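DPSA (Streptomyces coelicolor, PDB 4CY9) probably oxidises ferrous iron and stores it as ferric mineral within a twelve-subunit Dps shell, and is also thought to bind DNA. Local coordinates at residues A30-H35 with D66-V71; G118-M123 with D147-Q152. One frame throughout, in Å; residues are numbered along the deposited sequence.

Interaction 1 (A30-H35 with D66-V71)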
loop_
_atom_site.group_PDB
_atom_site.type_symbol
_atom_site.label_atom_id
_atom_site.label_comp_id
_atom_site.label_asym_id
_atom_site.label_seq_id
_atom_site.Cartn_x
_atom_site.Cartn_y
_atom_site.Cartn_z
ATOM N N ALA A 30 -21.991 -10.612 -25.582
ATOM C CA ALA A 30 -22.889 -10.298 -24.442
ATOM C C ALA A 30 -22.187 -9.571 -23.291
ATOM O O ALA A 30 -22.813 -8.664 -22.701
ATOM C CB ALA A 30 -23.689 -11.524 -23.930
ATOM N N LEU A 31 -20.977 -10.002 -22.963
ATOM C CA LEU A 31 -20.286 -9.361 -21.829
ATOM C C LEU A 31 -19.862 -7.943 -22.259
ATOM O O LEU A 31 -19.960 -7.028 -21.423
ATOM C CB LEU A 31 -19.026 -10.191 -21.471
ATOM C CG LEU A 31 -19.467 -11.526 -20.780
ATOM C CD1 LEU A 31 -18.125 -12.375 -20.742
ATOM C CD2 LEU A 31 -19.938 -11.290 -19.302
ATOM N N ASN A 32 -19.457 -7.734 -23.536
ATOM C CA ASN A 32 -19.067 -6.365 -23.913
ATOM C C ASN A 32 -20.270 -5.487 -23.962
ATOM O O ASN A 32 -20.228 -4.341 -23.478
ATOM C CB ASN A 32 -18.423 -6.427 -25.291
ATOM C CG ASN A 32 -16.950 -6.914 -25.214
ATOM O OD1 ASN A 32 -16.290 -6.844 -24.166
ATOM N ND2 ASN A 32 -16.410 -7.392 -26.404
ATOM N N ASP A 33 -21.399 -6.013 -24.489
ATOM C CA ASP A 33 -22.608 -5.150 -24.490
ATOM C C ASP A 33 -23.037 -4.880 -23.017
ATOM O O ASP A 33 -23.409 -3.742 -22.682
ATOM C CB ASP A 33 -23.703 -5.959 -25.215
ATOM C CG ASP A 33 -24.929 -5.103 -25.647
ATOM O OD1 ASP A 33 -25.213 -4.016 -25.065
ATOM O OD2 ASP A 33 -25.533 -5.568 -26.653
ATOM N N LEU A 34 -22.852 -5.849 -22.103
ATOM C CA LEU A 34 -23.272 -5.603 -20.746
ATOM C C LEU A 34 -22.379 -4.516 -20.074
ATOM O O LEU A 34 -22.952 -3.635 -19.421
ATOM C CB LEU A 34 -23.058 -6.923 -19.909
ATOM C CG LEU A 34 -23.420 -6.749 -18.411
ATOM C CD1 LEU A 34 -24.916 -6.339 -18.198
ATOM C CD2 LEU A 34 -23.312 -8.205 -17.768
ATOM N N HIS A 35 -21.043 -4.582 -20.208
ATOM C CA HIS A 35 -20.344 -3.470 -19.508
ATOM C C HIS A 35 -20.540 -2.073 -20.164
ATOM O O HIS A 35 -20.588 -1.079 -19.463
ATOM C CB HIS A 35 -18.838 -3.736 -19.269
ATOM C CG HIS A 35 -17.966 -3.841 -20.506
ATOM N ND1 HIS A 35 -17.428 -2.726 -21.117
ATOM C CD2 HIS A 35 -17.323 -4.957 -21.056
ATOM C CE1 HIS A 35 -16.563 -3.133 -22.151
ATOM N NE2 HIS A 35 -16.512 -4.486 -22.118
ATOM N N ASP A 66 -13.415 -7.578 -16.761
ATOM C CA ASP A 66 -12.463 -8.647 -16.485
ATOM C C ASP A 66 -12.991 -9.987 -17.096
ATOM O O ASP A 66 -12.219 -10.782 -17.667
ATOM C CB ASP A 66 -12.235 -8.855 -14.969
ATOM C CG ASP A 66 -11.326 -7.769 -14.314
ATOM O OD1 ASP A 66 -10.678 -7.063 -15.041
ATOM O OD2 ASP A 66 -11.309 -7.741 -13.041
ATOM N N MET A 67 -14.289 -10.264 -16.895
ATOM C CA MET A 67 -14.910 -11.503 -17.490
ATOM C C MET A 67 -14.722 -11.477 -19.030
ATOM O O MET A 67 -14.308 -12.524 -19.578
ATOM C CB MET A 67 -16.466 -11.513 -17.221
ATOM C CG MET A 67 -16.691 -11.761 -15.681
ATOM S SD MET A 67 -18.536 -11.776 -15.623
ATOM C CE MET A 67 -18.647 -11.542 -13.843
ATOM N N ALA A 68 -14.939 -10.340 -19.670
ATOM C CA ALA A 68 -14.834 -10.285 -21.153
ATOM C C ALA A 68 -13.379 -10.591 -21.543
ATOM O O ALA A 68 -13.120 -11.324 -22.505
ATOM C CB ALA A 68 -15.239 -8.849 -21.654
ATOM N N ASP A 69 -12.388 -9.990 -20.828
ATOM C CA ASP A 69 -10.946 -10.247 -21.079
ATOM C C ASP A 69 -10.681 -11.719 -20.991
ATOM O O ASP A 69 -9.945 -12.284 -21.861
ATOM C CB ASP A 69 -10.037 -9.598 -19.963
ATOM C CG ASP A 69 -9.871 -8.116 -20.163
ATOM O OD1 ASP A 69 -10.000 -7.769 -21.348
ATOM O OD2 ASP A 69 -9.579 -7.300 -19.203
ATOM N N ASP A 70 -11.227 -12.366 -19.949
ATOM C CA ASP A 70 -10.812 -13.766 -19.760
ATOM C C ASP A 70 -11.512 -14.679 -20.831
ATOM O O ASP A 70 -10.900 -15.654 -21.316
ATOM C CB ASP A 70 -11.278 -14.295 -18.373
ATOM C CG ASP A 70 -10.423 -13.711 -17.230
ATOM O OD1 ASP A 70 -9.256 -13.282 -17.515
ATOM O OD2 ASP A 70 -10.865 -13.673 -16.098
ATOM N N VAL A 71 -12.785 -14.318 -21.193
ATOM C CA VAL A 71 -13.395 -15.111 -22.350
ATOM C C VAL A 71 -12.633 -14.871 -23.613
ATOM O O VAL A 71 -12.359 -15.811 -24.395
ATOM C CB VAL A 71 -14.893 -14.720 -22.493
ATOM C CG1 VAL A 71 -15.494 -15.279 -23.821
ATOM C CG2 VAL A 71 -15.705 -15.235 -21.251
#

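Interaction 2 (G118-M123 with D147-Q152)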
loop_
_atom_site.group_PDB
_atom_site.type_symbol
_atom_site.label_atom_id
_atom_site.label_comp_id
_atom_site.label_asym_id
_atom_site.label_seq_id
_atom_site.Cartn_x
_atom_site.Cartn_y
_atom_site.Cartn_z
ATOM N N GLY A 118 -31.239 -12.309 -19.459
ATOM C CA GLY A 118 -30.760 -12.774 -20.746
ATOM C C GLY A 118 -29.308 -13.228 -20.681
ATOM O O GLY A 118 -28.929 -14.243 -21.296
ATOM N N VAL A 119 -28.489 -12.446 -19.970
ATOM C CA VAL A 119 -27.071 -12.766 -19.929
ATOM C C VAL A 119 -26.876 -14.088 -19.144
ATOM O O VAL A 119 -26.093 -14.990 -19.547
ATOM C CB VAL A 119 -26.283 -11.608 -19.198
ATOM C CG1 VAL A 119 -24.813 -12.090 -19.093
ATOM C CG2 VAL A 119 -26.208 -10.359 -20.160
ATOM N N VAL A 120 -27.574 -14.223 -18.013
ATOM C CA VAL A 120 -27.417 -15.413 -17.127
ATOM C C VAL A 120 -27.917 -16.641 -17.934
ATOM O O VAL A 120 -27.272 -17.699 -17.900
ATOM C CB VAL A 120 -28.231 -15.214 -15.814
ATOM C CG1 VAL A 120 -28.392 -16.623 -15.124
ATOM C CG2 VAL A 120 -27.367 -14.230 -14.965
ATOM N N GLU A 121 -29.034 -16.519 -18.596
ATOM C CA GLU A 121 -29.486 -17.714 -19.346
ATOM C C GLU A 121 -28.530 -18.048 -20.490
ATOM O O GLU A 121 -28.316 -19.272 -20.706
ATOM C CB GLU A 121 -30.938 -17.466 -19.992
ATOM C CG GLU A 121 -31.911 -17.446 -18.817
ATOM C CD GLU A 121 -33.357 -17.037 -19.277
ATOM O OE1 GLU A 121 -33.542 -16.459 -20.361
ATOM O OE2 GLU A 121 -34.271 -17.203 -18.450
ATOM N N GLY A 122 -27.949 -17.056 -21.180
ATOM C CA GLY A 122 -26.958 -17.300 -22.228
ATOM C C GLY A 122 -25.727 -17.979 -21.652
ATOM O O GLY A 122 -25.159 -18.901 -22.282
ATOM N N MET A 123 -25.300 -17.506 -20.463
ATOM C CA MET A 123 -24.094 -18.140 -19.835
ATOM C C MET A 123 -24.408 -19.554 -19.374
ATOM O O MET A 123 -23.563 -20.446 -19.522
ATOM C CB MET A 123 -23.664 -17.320 -18.593
ATOM C CG MET A 123 -22.995 -15.978 -19.083
ATOM S SD MET A 123 -21.359 -16.166 -19.809
ATOM C CE MET A 123 -20.349 -16.346 -18.299
ATOM N N ASP A 147 -21.054 -15.068 -10.418
ATOM C CA ASP A 147 -20.855 -13.633 -10.131
ATOM C C ASP A 147 -21.938 -12.763 -10.804
ATOM O O ASP A 147 -22.429 -11.796 -10.170
ATOM C CB ASP A 147 -19.452 -13.176 -10.633
ATOM C CG ASP A 147 -18.314 -13.653 -9.664
ATOM O OD1 ASP A 147 -18.572 -14.099 -8.539
ATOM O OD2 ASP A 147 -17.160 -13.536 -10.084
ATOM N N LEU A 148 -22.308 -13.102 -12.039
ATOM C CA LEU A 148 -23.349 -12.301 -12.728
ATOM C C LEU A 148 -24.669 -12.493 -11.991
ATOM O O LEU A 148 -25.420 -11.477 -11.807
ATOM C CB LEU A 148 -23.552 -12.802 -14.191
ATOM C CG LEU A 148 -22.252 -12.462 -15.032
ATOM C CD1 LEU A 148 -22.220 -13.290 -16.371
ATOM C CD2 LEU A 148 -22.225 -10.937 -15.408
ATOM N N GLU A 149 -25.005 -13.738 -11.577
ATOM C CA GLU A 149 -26.267 -13.922 -10.837
ATOM C C GLU A 149 -26.240 -13.169 -9.511
ATOM O O GLU A 149 -27.303 -12.681 -9.058
ATOM C CB GLU A 149 -26.442 -15.420 -10.519
ATOM C CG GLU A 149 -26.787 -16.176 -11.784
ATOM C CD GLU A 149 -26.825 -17.694 -11.523
ATOM O OE1 GLU A 149 -26.220 -18.203 -10.531
ATOM O OE2 GLU A 149 -27.357 -18.416 -12.448
ATOM N N GLN A 150 -25.068 -13.049 -8.851
ATOM C CA GLN A 150 -25.062 -12.350 -7.576
ATOM C C GLN A 150 -25.245 -10.839 -7.801
ATOM O O GLN A 150 -25.872 -10.138 -6.982
ATOM C CB GLN A 150 -23.745 -12.581 -6.750
ATOM C CG GLN A 150 -23.679 -14.137 -6.315
ATOM C CD GLN A 150 -24.856 -14.520 -5.392
ATOM O OE1 GLN A 150 -25.242 -13.732 -4.370
ATOM N NE2 GLN A 150 -25.492 -15.542 -5.743
ATOM N N PHE A 151 -24.690 -10.352 -8.918
ATOM C CA PHE A 151 -24.935 -8.887 -9.115
ATOM C C PHE A 151 -26.408 -8.689 -9.544
ATOM O O PHE A 151 -27.049 -7.682 -9.103
ATOM C CB PHE A 151 -24.102 -8.308 -10.278
ATOM C CG PHE A 151 -24.328 -6.785 -10.360
ATOM C CD1 PHE A 151 -23.820 -5.905 -9.403
ATOM C CD2 PHE A 151 -25.144 -6.290 -11.346
ATOM C CE1 PHE A 151 -24.050 -4.639 -9.451
ATOM C CE2 PHE A 151 -25.246 -4.877 -11.501
ATOM C CZ PHE A 151 -24.709 -4.062 -10.484
ATOM N N GLN A 152 -26.976 -9.647 -10.231
ATOM C CA GLN A 152 -28.458 -9.487 -10.517
ATOM C C GLN A 152 -29.260 -9.515 -9.224
ATOM O O GLN A 152 -30.278 -8.851 -9.098
ATOM C CB GLN A 152 -28.916 -10.618 -11.454
ATOM C CG GLN A 152 -30.432 -10.563 -11.740
ATOM C CD GLN A 152 -30.933 -11.703 -12.629
ATOM O OE1 GLN A 152 -30.500 -12.866 -12.405
ATOM N NE2 GLN A 152 -31.841 -11.417 -13.562
#

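Interaction 1 (A30-H35 with D66-V71)
The imidazole of His-35 meets Ala-68 at its edge, the methyl CB lying near the ring plane 4.5 Å from CD2, while one ring face carries the backbone O of Asn-32, 3.7 Å off the plane and facing the ring's middle. The ring is also tied to its own helix: NE2 of His-35 donates to OD1 of Asn-32 at 3.1 Å, a bent bond (N-H...O 140°) with the donor tilted from the carbonyl plane. The same OD1 of Asn-32 touches CB of Ala-68 at 3.4 Å, a closer contact than the methyl makes with the His-35 edge. The segments belong to helices 14-44 and 50-77 of the ferritin-like four-helix bundle; the axes of the two short segments run antiparallel at 159°, 9.0 Å apart. Leu-31 has the largest area in contact with the other segment. With CG anti to the carbonyl carbon (chi1 -72°), CD1 of Leu-31 reaches CG2 of Val-71 at 3.8 Å and its CD2 lies 4.0 Å from SD of Met-67, whose extended chain it crosses at about a right angle. The CA atoms of Leu-31 and Ala-68 are 5.6 Å apart, consistent with the small Ala-68 side chain. Asn-32 also packs on Trp-43 of a second subunit.

Interaction 2 (G118-M123 with D147-Q152)
This is a buried, mainly apolar contact between antiparallel helices 105-133 and 135-158, consecutive members of the ferritin-like bundle; the axes of the two short segments run 9.8 Å apart at 159°. Its inward part centres on Leu-148, whose CD1 branch lies 3.9 Å from CG1 of Val-119 and equally near CG of Met-123. Met-123 is bent at both chi2 (-72°) and chi3, which folds its CE back to 4.1 Å from the same CD1 of Leu-148.

Val-120 covers the other part. Both its methyls rest on one side of the Glu-149 stem, which crosses Val-120 at about a right angle: CG1 of Val-120 lies 3.7 Å and its CG2 3.8 Å from CG of Glu-149, and CG1 also comes 3.4 Å from OE2 of that carboxylate. Cutting Val-120 back to an alanine removes both methyls from the Glu-149 stem and the CG2 contact with Leu-148 CB, which is likely to leave a gap beside that stem.

The acid's charge is met elsewhere: OE2 of Glu-149 forms a salt bridge with Arg-124 of its own chain and OE1 another with Arg-74 of a third subunit. The contact therefore joins its helices through hydrocarbon, while the buried carboxylate, probably stabilised in its ionised form by two arginines, links this face of the bundle to a neighbouring subunit.

In the fold
Interaction 1 is complete, in chain order, before the first residue of interaction 2, and between them they use the four long helices of the ferritin-like bundle: 14-44 with 50-77, then 105-133 with 135-158. Their centres are about 12 Å apart, and lie about 6 and 7 Å from the centre of the chain. The two pairs touch directly in the bundle interior, where Leu-148 CD2 lies 3.8 Å from both Leu-34 CD2 and Met-67 SD, and Met-67 CE approaches Asp-147 CB at 3.7 Å. Meeting through Leu-148, Met-67 and Leu-34, the two antiparallel pairs form the common core of the four-helix subunit from which the twelve-chain shell is built.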